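Local coordinates for endonuclease PI-MtuI (Mycobacterium tuberculosis, PDB 2IMZ), which forms the self-splicing domain of the RecA intein, which probably excises itself from a precursor protein and joins the flanking sequences, at residues Arg43-Trp48 with Phe149-Glu154; Val31-Lys36 with Glu154-Leu159. The protein carries 1 engineered substitution. All blocks are in the same frame, centred on the assembly; numbering follows the deposited sequence.

Contacts 1 and 2 are neighbours, their centres about 10 Å apart, and E154 belongs to both. Contact 1 is strand pairing, joining strand 40-52 to the end of strand 134-153 through backbone hydrogen bonds interrupted by a beta bulge; it is only partly buried. Contact 2, more fully buried, sets the following loop against strand 30-34, which lies beside strand 40-52 in the same sheet, and relies on a threonine hydroxyl, a water and apolar packing of leucine, valine and alanine side chains. A salt bridge from R43 NE to E155 OE1 (2.7 Å) ties them together. Each contact contributes one ligand, E152 or H157, to the same zinc ion, and both reach the second subunit.

Contact 1: Arg43-Trp48 with Phe149-Glu154; sequences RPVVSW and FDLEVE. With ZN (zinc ion), chain C.
Strands 43-48 and 149-153 run antiparallel with a strong twist, 130° between their directions, held by backbone hydrogen bonds from E154 N to P44 O (3.0 Å), V46 N to E152 O (2.8 Å) and E152 N to S47 O (3.0 Å). The register slips by one residue between the V45-V153 and S47-E152 pairings, because V46 and S47 both face E152. V46 has a near-helical psi of -12°, as is usual at the first position of a classic bulge.

V45, W48, L151 and V153 point to one face of the sheet. There the L151 CD2 methyl reaches W48 CD1 at 3.7 Å, obliquely to the ring, and its other neighbour is V45 CG1 at 4.0 Å. The other face holds S47 and E152, whose CB atoms press together at 3.3 Å. The glutamate chain bends at chi2 (-54°), swinging its carboxylate away from strand 43-48 so that OE1 binds zinc at 2.2 Å; OE2 stays farther off and forms a salt bridge with K74 of the second subunit. H157 of the same chain and H167 of the second subunit bind the same metal. At the strand end, R43 CB packs on V153 CG1 (3.4 Å), while the E154 side chain runs past CG and CD of P44.

This is a classic beta bulge in the antiparallel sheet of an intein splicing domain, with an intersubunit zinc site on one face.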
loop_
_atom_site.group_PDB
_atom_site.type_symbol
_atom_site.label_atom_id
_atom_site.label_comp_id
_atom_site.label_asym_id
_atom_site.label_seq_id
_atom_site.Cartn_x
_atom_site.Cartn_y
_atom_site.Cartn_z
ATOM N N ARG A 43 -9.032 12.832 2.263
ATOM C CA ARG A 43 -7.588 12.891 2.440
ATOM C C ARG A 43 -6.937 13.210 1.100
ATOM O O ARG A 43 -7.384 12.746 0.052
ATOM C CB ARG A 43 -7.065 11.563 3.005
ATOM C CG ARG A 43 -7.382 11.344 4.489
ATOM C CD ARG A 43 -6.614 12.336 5.370
ATOM N NE ARG A 43 -6.824 12.123 6.801
ATOM C CZ ARG A 43 -7.877 12.562 7.489
ATOM N NH1 ARG A 43 -8.835 13.250 6.885
ATOM N NH2 ARG A 43 -7.962 12.325 8.793
ATOM N N PRO A 44 -5.871 14.021 1.118
ATOM C CA PRO A 44 -5.162 14.410 -0.100
ATOM C C PRO A 44 -4.157 13.400 -0.644
ATOM O O PRO A 44 -3.531 12.654 0.112
ATOM C CB PRO A 44 -4.485 15.713 0.312
ATOM C CG PRO A 44 -4.099 15.429 1.722
ATOM C CD PRO A 44 -5.347 14.762 2.284
ATOM N N VAL A 45 -4.022 13.380 -1.966
ATOM C CA VAL A 45 -3.062 12.511 -2.630
ATOM C C VAL A 45 -1.728 13.235 -2.472
ATOM O O VAL A 45 -1.645 14.439 -2.724
ATOM C CB VAL A 45 -3.395 12.358 -4.128
ATOM C CG1 VAL A 45 -2.285 11.594 -4.845
ATOM C CG2 VAL A 45 -4.725 11.620 -4.280
ATOM N N VAL A 46 -0.698 12.509 -2.043
ATOM C CA VAL A 46 0.618 13.103 -1.826
ATOM C C VAL A 46 1.731 12.528 -2.699
ATOM O O VAL A 46 2.823 13.094 -2.770
ATOM C CB VAL A 46 1.022 12.991 -0.341
ATOM C CG1 VAL A 46 0.091 13.848 0.505
ATOM C CG2 VAL A 46 0.959 11.542 0.117
ATOM N N SER A 47 1.455 11.408 -3.361
ATOM C CA SER A 47 2.429 10.773 -4.249
ATOM C C SER A 47 1.708 10.203 -5.462
ATOM O O SER A 47 0.553 9.781 -5.362
ATOM C CB SER A 47 3.179 9.646 -3.532
ATOM O OG SER A 47 3.898 10.130 -2.417
ATOM N N TRP A 48 2.402 10.182 -6.597
ATOM C CA TRP A 48 1.841 9.700 -7.859
ATOM C C TRP A 48 2.785 8.699 -8.517
ATOM O O TRP A 48 3.986 8.955 -8.630
ATOM C CB TRP A 48 1.630 10.887 -8.804
ATOM C CG TRP A 48 0.792 11.972 -8.213
ATOM C CD1 TRP A 48 -0.557 12.127 -8.338
ATOM C CD2 TRP A 48 1.238 13.017 -7.342
ATOM N NE1 TRP A 48 -0.981 13.202 -7.598
ATOM C CE2 TRP A 48 0.100 13.768 -6.975
ATOM C CE3 TRP A 48 2.491 13.391 -6.833
ATOM C CZ2 TRP A 48 0.173 14.874 -6.120
ATOM C CZ3 TRP A 48 2.565 14.493 -5.981
ATOM C CH2 TRP A 48 1.410 15.221 -5.634
ATOM N N PHE A 149 -1.484 2.508 -12.753
ATOM C CA PHE A 149 -1.042 3.597 -11.899
ATOM C C PHE A 149 -1.339 3.334 -10.433
ATOM O O PHE A 149 -2.061 2.398 -10.088
ATOM C CB PHE A 149 -1.738 4.896 -12.313
ATOM C CG PHE A 149 -1.654 5.183 -13.782
ATOM C CD1 PHE A 149 -2.506 4.548 -14.679
ATOM C CD2 PHE A 149 -0.686 6.050 -14.276
ATOM C CE1 PHE A 149 -2.396 4.766 -16.049
ATOM C CE2 PHE A 149 -0.566 6.276 -15.641
ATOM C CZ PHE A 149 -1.422 5.632 -16.533
ATOM N N ASP A 150 -0.796 4.191 -9.577
ATOM C CA ASP A 150 -0.991 4.071 -8.141
ATOM C C ASP A 150 -0.935 5.469 -7.524
ATOM O O ASP A 150 -0.345 6.382 -8.101
ATOM C CB ASP A 150 0.105 3.176 -7.553
ATOM C CG ASP A 150 -0.298 2.537 -6.244
ATOM O OD1 ASP A 150 -1.416 1.984 -6.168
ATOM O OD2 ASP A 150 0.516 2.571 -5.294
ATOM N N LEU A 151 -1.560 5.630 -6.363
ATOM C CA LEU A 151 -1.578 6.917 -5.670
ATOM C C LEU A 151 -1.337 6.721 -4.181
ATOM O O LEU A 151 -1.728 5.700 -3.619
ATOM C CB LEU A 151 -2.940 7.598 -5.844
ATOM C CG LEU A 151 -3.429 7.933 -7.254
ATOM C CD1 LEU A 151 -4.896 8.371 -7.202
ATOM C CD2 LEU A 151 -2.555 9.034 -7.850
ATOM N N GLU A 152 -0.679 7.688 -3.547
ATOM C CA GLU A 152 -0.468 7.629 -2.107
ATOM C C GLU A 152 -1.390 8.666 -1.496
ATOM O O GLU A 152 -1.388 9.830 -1.906
ATOM C CB GLU A 152 0.976 7.943 -1.712
ATOM C CG GLU A 152 1.902 6.741 -1.718
ATOM C CD GLU A 152 1.384 5.583 -0.871
ATOM O OE1 GLU A 152 1.154 5.752 0.353
ATOM O OE2 GLU A 152 1.207 4.493 -1.439
ATOM N N VAL A 153 -2.178 8.222 -0.526
ATOM C CA VAL A 153 -3.139 9.061 0.175
ATOM C C VAL A 153 -2.633 9.302 1.588
ATOM O O VAL A 153 -2.388 8.362 2.343
ATOM C CB VAL A 153 -4.524 8.374 0.234
ATOM C CG1 VAL A 153 -5.512 9.231 1.017
ATOM C CG2 VAL A 153 -5.039 8.136 -1.180
ATOM N N GLU A 154 -2.480 10.571 1.940
ATOM C CA GLU A 154 -1.988 10.931 3.259
ATOM C C GLU A 154 -2.703 10.238 4.417
ATOM O O GLU A 154 -3.931 10.107 4.425
ATOM C CB GLU A 154 -2.080 12.444 3.446
ATOM C CG GLU A 154 -1.755 12.908 4.853
ATOM C CD GLU A 154 -2.051 14.376 5.050
ATOM O OE1 GLU A 154 -1.320 15.207 4.479
ATOM O OE2 GLU A 154 -3.023 14.695 5.767
HETATM ZN ZN ZN C . 0.156 3.993 1.199
#

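Contact 2: Val31-Lys36 with Glu154-Leu159; sequences VVAAAK and EELHTL. With ZN (zinc ion), chain C.
A34 N donates a hydrogen bond to T158 OG1 (2.8 Å), bent to 139° at the hydrogen. Chi1 of 63° places OG1 between the threonine's own backbone N and carbonyl carbon, and from there it reaches the edge of strand 30-34. One water reinforces this link, donating to A34 O and to L156 O at 2.7 Å each and so bridging the strand to the turn. Farther along, L159 CA lies 3.2 Å from V32 O in a CA-H...O contact, where the two segments draw close without a backbone hydrogen bond between them.

The apolar contacts fall at both ends. L156 divides its branch between two alanines: CD1 rests on A33 CB at 3.8 Å, while CD2 lies alongside A35. At the other end V31 CG2 packs on L159 CB (3.7 Å), the side chains crossing obliquely, and V153 and I8 add to that cluster. The A33 methyl also sits against T158 O at 3.4 Å; this buried carbonyl oxygen has no polar partner in the model.

H157 turns away from the strand. Its backbone adopts a left-handed conformation (phi 58°), and ND1 binds zinc at 2.0 Å, beside H167 of the second subunit.

The chemistry implies a division of labour within the loop: the residues flanking H157 grip the sheet through one hydroxyl, a water and a few methyl groups, while the histidine between them is left facing the metal that joins the two subunits.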
loop_
_atom_site.group_PDB
_atom_site.type_symbol
_atom_site.label_atom_id
_atom_site.label_comp_id
_atom_site.label_asym_id
_atom_site.label_seq_id
_atom_site.Cartn_x
_atom_site.Cartn_y
_atom_site.Cartn_z
ATOM N N VAL A 31 -9.455 12.368 -1.883
ATOM C CA VAL A 31 -10.147 11.119 -2.175
ATOM C C VAL A 31 -10.952 10.730 -0.953
ATOM O O VAL A 31 -10.804 11.326 0.116
ATOM C CB VAL A 31 -9.162 9.957 -2.458
ATOM C CG1 VAL A 31 -8.254 10.307 -3.614
ATOM C CG2 VAL A 31 -8.352 9.639 -1.201
ATOM N N VAL A 32 -11.822 9.743 -1.121
ATOM C CA VAL A 32 -12.590 9.224 -0.001
ATOM C C VAL A 32 -11.680 8.133 0.552
ATOM O O VAL A 32 -11.370 7.165 -0.147
ATOM C CB VAL A 32 -13.912 8.572 -0.451
ATOM C CG1 VAL A 32 -14.597 7.923 0.755
ATOM C CG2 VAL A 32 -14.822 9.609 -1.084
ATOM N N ALA A 33 -11.231 8.304 1.791
ATOM C CA ALA A 33 -10.349 7.328 2.418
ATOM C C ALA A 33 -11.011 6.712 3.637
ATOM O O ALA A 33 -11.701 7.395 4.392
ATOM C CB ALA A 33 -9.034 7.997 2.819
ATOM N N ALA A 34 -10.798 5.414 3.824
ATOM C CA ALA A 34 -11.367 4.700 4.958
ATOM C C ALA A 34 -10.362 4.584 6.094
ATOM O O ALA A 34 -9.200 4.242 5.872
ATOM C CB ALA A 34 -11.817 3.306 4.524
ATOM N N ALA A 35 -10.820 4.865 7.312
ATOM C CA ALA A 35 -9.980 4.776 8.501
ATOM C C ALA A 35 -10.103 3.366 9.078
ATOM O O ALA A 35 -10.923 2.571 8.620
ATOM C CB ALA A 35 -10.420 5.813 9.533
ATOM N N LYS A 36 -9.292 3.059 10.087
ATOM C CA LYS A 36 -9.306 1.732 10.695
ATOM C C LYS A 36 -10.681 1.259 11.158
ATOM O O LYS A 36 -11.014 0.076 11.025
ATOM C CB LYS A 36 -8.339 1.686 11.879
ATOM C CG LYS A 36 -8.360 0.360 12.627
ATOM C CD LYS A 36 -7.430 0.370 13.829
ATOM C CE LYS A 36 -7.823 1.441 14.832
ATOM N NZ LYS A 36 -6.976 1.382 16.056
ATOM N N GLU A 154 -2.480 10.571 1.940
ATOM C CA GLU A 154 -1.988 10.931 3.259
ATOM C C GLU A 154 -2.703 10.238 4.417
ATOM O O GLU A 154 -3.931 10.107 4.425
ATOM C CB GLU A 154 -2.080 12.444 3.446
ATOM C CG GLU A 154 -1.755 12.908 4.853
ATOM C CD GLU A 154 -2.051 14.376 5.050
ATOM O OE1 GLU A 154 -1.320 15.207 4.479
ATOM O OE2 GLU A 154 -3.023 14.695 5.767
ATOM N N GLU A 155 -1.899 9.791 5.379
ATOM C CA GLU A 155 -2.352 9.144 6.609
ATOM C C GLU A 155 -3.092 7.805 6.563
ATOM O O GLU A 155 -2.639 6.823 7.155
ATOM C CB GLU A 155 -3.187 10.141 7.433
ATOM C CG GLU A 155 -3.693 9.575 8.767
ATOM C CD GLU A 155 -4.578 10.544 9.540
ATOM O OE1 GLU A 155 -5.437 11.205 8.923
ATOM O OE2 GLU A 155 -4.428 10.630 10.779
ATOM N N LEU A 156 -4.222 7.755 5.864
ATOM C CA LEU A 156 -5.034 6.545 5.840
ATOM C C LEU A 156 -4.658 5.435 4.864
ATOM O O LEU A 156 -5.076 4.295 5.046
ATOM C CB LEU A 156 -6.503 6.934 5.670
ATOM C CG LEU A 156 -6.963 7.887 6.784
ATOM C CD1 LEU A 156 -8.426 8.266 6.588
ATOM C CD2 LEU A 156 -6.767 7.215 8.138
ATOM N N HIS A 157 -3.886 5.761 3.836
ATOM C CA HIS A 157 -3.431 4.752 2.886
ATOM C C HIS A 157 -4.505 3.953 2.162
ATOM O O HIS A 157 -4.283 2.798 1.794
ATOM C CB HIS A 157 -2.474 3.787 3.594
ATOM C CG HIS A 157 -1.164 4.408 3.959
ATOM N ND1 HIS A 157 -0.146 4.580 3.047
ATOM C CD2 HIS A 157 -0.725 4.952 5.121
ATOM C CE1 HIS A 157 0.863 5.206 3.631
ATOM N NE2 HIS A 157 0.536 5.444 4.888
ATOM N N THR A 158 -5.668 4.561 1.961
ATOM C CA THR A 158 -6.758 3.906 1.243
ATOM C C THR A 158 -7.466 4.962 0.397
ATOM O O THR A 158 -7.273 6.160 0.596
ATOM C CB THR A 158 -7.794 3.260 2.203
ATOM O OG1 THR A 158 -8.412 4.274 3.004
ATOM C CG2 THR A 158 -7.125 2.237 3.113
ATOM N N LEU A 159 -8.271 4.516 -0.559
ATOM C CA LEU A 159 -9.012 5.443 -1.410
ATOM C C LEU A 159 -10.113 4.712 -2.150
ATOM O O LEU A 159 -10.074 3.492 -2.301
ATOM C CB LEU A 159 -8.099 6.116 -2.441
ATOM C CG LEU A 159 -7.635 5.235 -3.605
ATOM C CD1 LEU A 159 -7.293 6.095 -4.815
ATOM C CD2 LEU A 159 -6.446 4.412 -3.157
HETATM ZN ZN ZN C . 0.156 3.993 1.199
HETATM O O HOH W 1 -6.852 3.352 6.916
#